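Local coordinates for iron-regulated outer membrane protein (PDB 4B7O), which probably carries iron across the meningococcal outer membrane as a TonB-dependent transporter, at residues T357-R362 against Q387-Q392. Sequence-based numbering, arbitrary orientation.
Sequences TRITTR and QEIKPQ
K390 sets CD of its extended chain over one face of the R358 guanidinium, 3.4 Å from R358 NH2. Because K390 CG lies beside its own backbone N (chi1 -36°), the chain slants over the neighbouring strand, and NZ gives a weak hydrogen bond, 3.2 Å, to T360 OG1. That hydroxyl has a stronger partner in E334 of strand 323-339. E334 also forms a long, weak ion pair with R358 NE, and its charge probably eases the closeness of the two cations, R358 NH2 and K390 NZ, 3.6 Å apart. On this same face E388 extends its carboxylate to N439. The other face carries I359, whose CG2 packs at 4.2 Å against CG1 of I389, and T361, whose OG1 rests 3.3 Å from CG of Q387, the two side chains running side by side, while T361 also touches S126 of the plug. Between the faces, R358 pairs with K390 and T360 with E388 through two backbone hydrogen bonds each. Such alternation, with hydrogen-bonded and non-hydrogen-bonded pairs on opposite faces, typifies antiparallel strand pairing, here within the beta hairpin 355-373 and 376-391 in the wall of a TonB-dependent transporter barrel.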
loop_
_atom_site.group_PDB
_atom_site.type_symbol
_atom_site.label_atom_id
_atom_site.label_comp_id
_atom_site.label_asym_id
_atom_site.label_seq_id
_atom_site.Cartn_x
_atom_site.Cartn_y
_atom_site.Cartn_z
ATOM N N THR A 357 0.108 -4.055 -21.328
ATOM C CA THR A 357 -0.943 -4.549 -20.452
ATOM C C THR A 357 -1.475 -3.381 -19.630
ATOM O O THR A 357 -0.689 -2.566 -19.071
ATOM C CB THR A 357 -0.457 -5.693 -19.553
ATOM O OG1 THR A 357 0.544 -6.459 -20.241
ATOM C CG2 THR A 357 -1.645 -6.617 -19.168
ATOM N N ARG A 358 -2.803 -3.309 -19.556
ATOM C CA ARG A 358 -3.442 -2.186 -18.934
ATOM C C ARG A 358 -4.487 -2.604 -17.920
ATOM O O ARG A 358 -5.176 -3.602 -18.124
ATOM C CB ARG A 358 -4.097 -1.302 -20.013
ATOM C CG ARG A 358 -3.681 0.149 -19.907
ATOM C CD ARG A 358 -3.802 0.920 -21.214
ATOM N NE ARG A 358 -5.203 1.137 -21.553
ATOM C CZ ARG A 358 -5.758 0.699 -22.682
ATOM N NH1 ARG A 358 -5.011 0.036 -23.555
ATOM N NH2 ARG A 358 -7.045 0.915 -22.951
ATOM N N ILE A 359 -4.634 -1.825 -16.848
ATOM C CA ILE A 359 -5.729 -2.008 -15.903
ATOM C C ILE A 359 -6.340 -0.659 -15.656
ATOM O O ILE A 359 -5.643 0.301 -15.400
ATOM C CB ILE A 359 -5.257 -2.529 -14.563
ATOM C CG1 ILE A 359 -4.399 -3.764 -14.712
ATOM C CG2 ILE A 359 -6.470 -2.898 -13.719
ATOM C CD1 ILE A 359 -3.841 -4.188 -13.379
ATOM N N THR A 360 -7.640 -0.557 -15.734
ATOM C CA THR A 360 -8.256 0.744 -15.766
ATOM C C THR A 360 -9.232 0.705 -14.626
ATOM O O THR A 360 -10.002 -0.227 -14.519
ATOM C CB THR A 360 -9.012 1.045 -17.138
ATOM O OG1 THR A 360 -8.091 1.213 -18.222
ATOM C CG2 THR A 360 -9.774 2.318 -17.075
ATOM N N THR A 361 -9.215 1.708 -13.777
ATOM C CA THR A 361 -10.101 1.712 -12.672
ATOM C C THR A 361 -10.818 2.983 -12.695
ATOM O O THR A 361 -10.170 4.031 -12.771
ATOM C CB THR A 361 -9.306 1.587 -11.359
ATOM O OG1 THR A 361 -8.688 0.300 -11.360
ATOM C CG2 THR A 361 -10.233 1.688 -10.116
ATOM N N ARG A 362 -12.149 2.917 -12.618
ATOM C CA ARG A 362 -12.904 4.179 -12.401
ATOM C C ARG A 362 -13.737 4.085 -11.149
ATOM O O ARG A 362 -14.270 3.016 -10.815
ATOM C CB ARG A 362 -13.856 4.519 -13.542
ATOM C CG ARG A 362 -13.218 4.403 -14.898
ATOM C CD ARG A 362 -14.188 3.791 -15.892
ATOM N NE ARG A 362 -14.028 4.484 -17.147
ATOM C CZ ARG A 362 -14.765 5.529 -17.499
ATOM N NH1 ARG A 362 -15.733 5.966 -16.685
ATOM N NH2 ARG A 362 -14.545 6.120 -18.678
ATOM N N GLN A 387 -13.448 -1.794 -12.352
ATOM C CA GLN A 387 -12.176 -2.227 -12.879
ATOM C C GLN A 387 -12.221 -2.967 -14.185
ATOM O O GLN A 387 -13.052 -3.855 -14.346
ATOM C CB GLN A 387 -11.488 -3.130 -11.871
ATOM C CG GLN A 387 -10.631 -2.321 -10.939
ATOM C CD GLN A 387 -10.364 -3.055 -9.673
ATOM O OE1 GLN A 387 -11.281 -3.284 -8.875
ATOM N NE2 GLN A 387 -9.115 -3.439 -9.476
ATOM N N GLU A 388 -11.259 -2.693 -15.067
ATOM C CA GLU A 388 -11.160 -3.465 -16.329
ATOM C C GLU A 388 -9.727 -3.761 -16.669
ATOM O O GLU A 388 -8.916 -2.821 -16.762
ATOM C CB GLU A 388 -11.802 -2.717 -17.513
ATOM C CG GLU A 388 -11.929 -3.585 -18.771
ATOM C CD GLU A 388 -12.614 -2.927 -20.018
ATOM O OE1 GLU A 388 -13.121 -1.759 -19.962
ATOM O OE2 GLU A 388 -12.630 -3.597 -21.097
ATOM N N ILE A 389 -9.417 -5.049 -16.843
ATOM C CA ILE A 389 -8.099 -5.506 -17.221
ATOM C C ILE A 389 -8.159 -5.671 -18.762
ATOM O O ILE A 389 -9.076 -6.285 -19.254
ATOM C CB ILE A 389 -7.823 -6.870 -16.575
ATOM C CG1 ILE A 389 -7.566 -6.767 -15.077
ATOM C CG2 ILE A 389 -6.639 -7.532 -17.158
ATOM C CD1 ILE A 389 -7.090 -8.047 -14.377
ATOM N N LYS A 390 -7.201 -5.104 -19.509
ATOM C CA LYS A 390 -7.195 -5.090 -21.003
ATOM C C LYS A 390 -5.840 -5.456 -21.466
ATOM O O LYS A 390 -4.965 -4.595 -21.482
ATOM C CB LYS A 390 -7.464 -3.681 -21.543
ATOM C CG LYS A 390 -8.447 -2.912 -20.691
ATOM C CD LYS A 390 -8.434 -1.432 -21.004
ATOM C CE LYS A 390 -9.615 -0.814 -20.306
ATOM N NZ LYS A 390 -9.888 0.538 -20.824
ATOM N N PRO A 391 -5.610 -6.737 -21.763
ATOM C CA PRO A 391 -4.328 -7.180 -22.287
ATOM C C PRO A 391 -4.181 -6.821 -23.793
ATOM O O PRO A 391 -5.154 -6.413 -24.422
ATOM C CB PRO A 391 -4.380 -8.678 -22.080
ATOM C CG PRO A 391 -5.838 -9.021 -22.109
ATOM C CD PRO A 391 -6.611 -7.810 -21.746
ATOM N N GLN A 392 -2.981 -6.932 -24.366
ATOM C CA GLN A 392 -2.778 -6.517 -25.755
ATOM C C GLN A 392 -3.607 -7.340 -26.729
ATOM O O GLN A 392 -4.233 -6.802 -27.643
ATOM C CB GLN A 392 -1.309 -6.649 -26.108
ATOM C CG GLN A 392 -0.925 -6.061 -27.457
ATOM C CD GLN A 392 0.537 -5.672 -27.459
ATOM O OE1 GLN A 392 0.896 -4.589 -26.954
ATOM N NE2 GLN A 392 1.403 -6.559 -28.001
#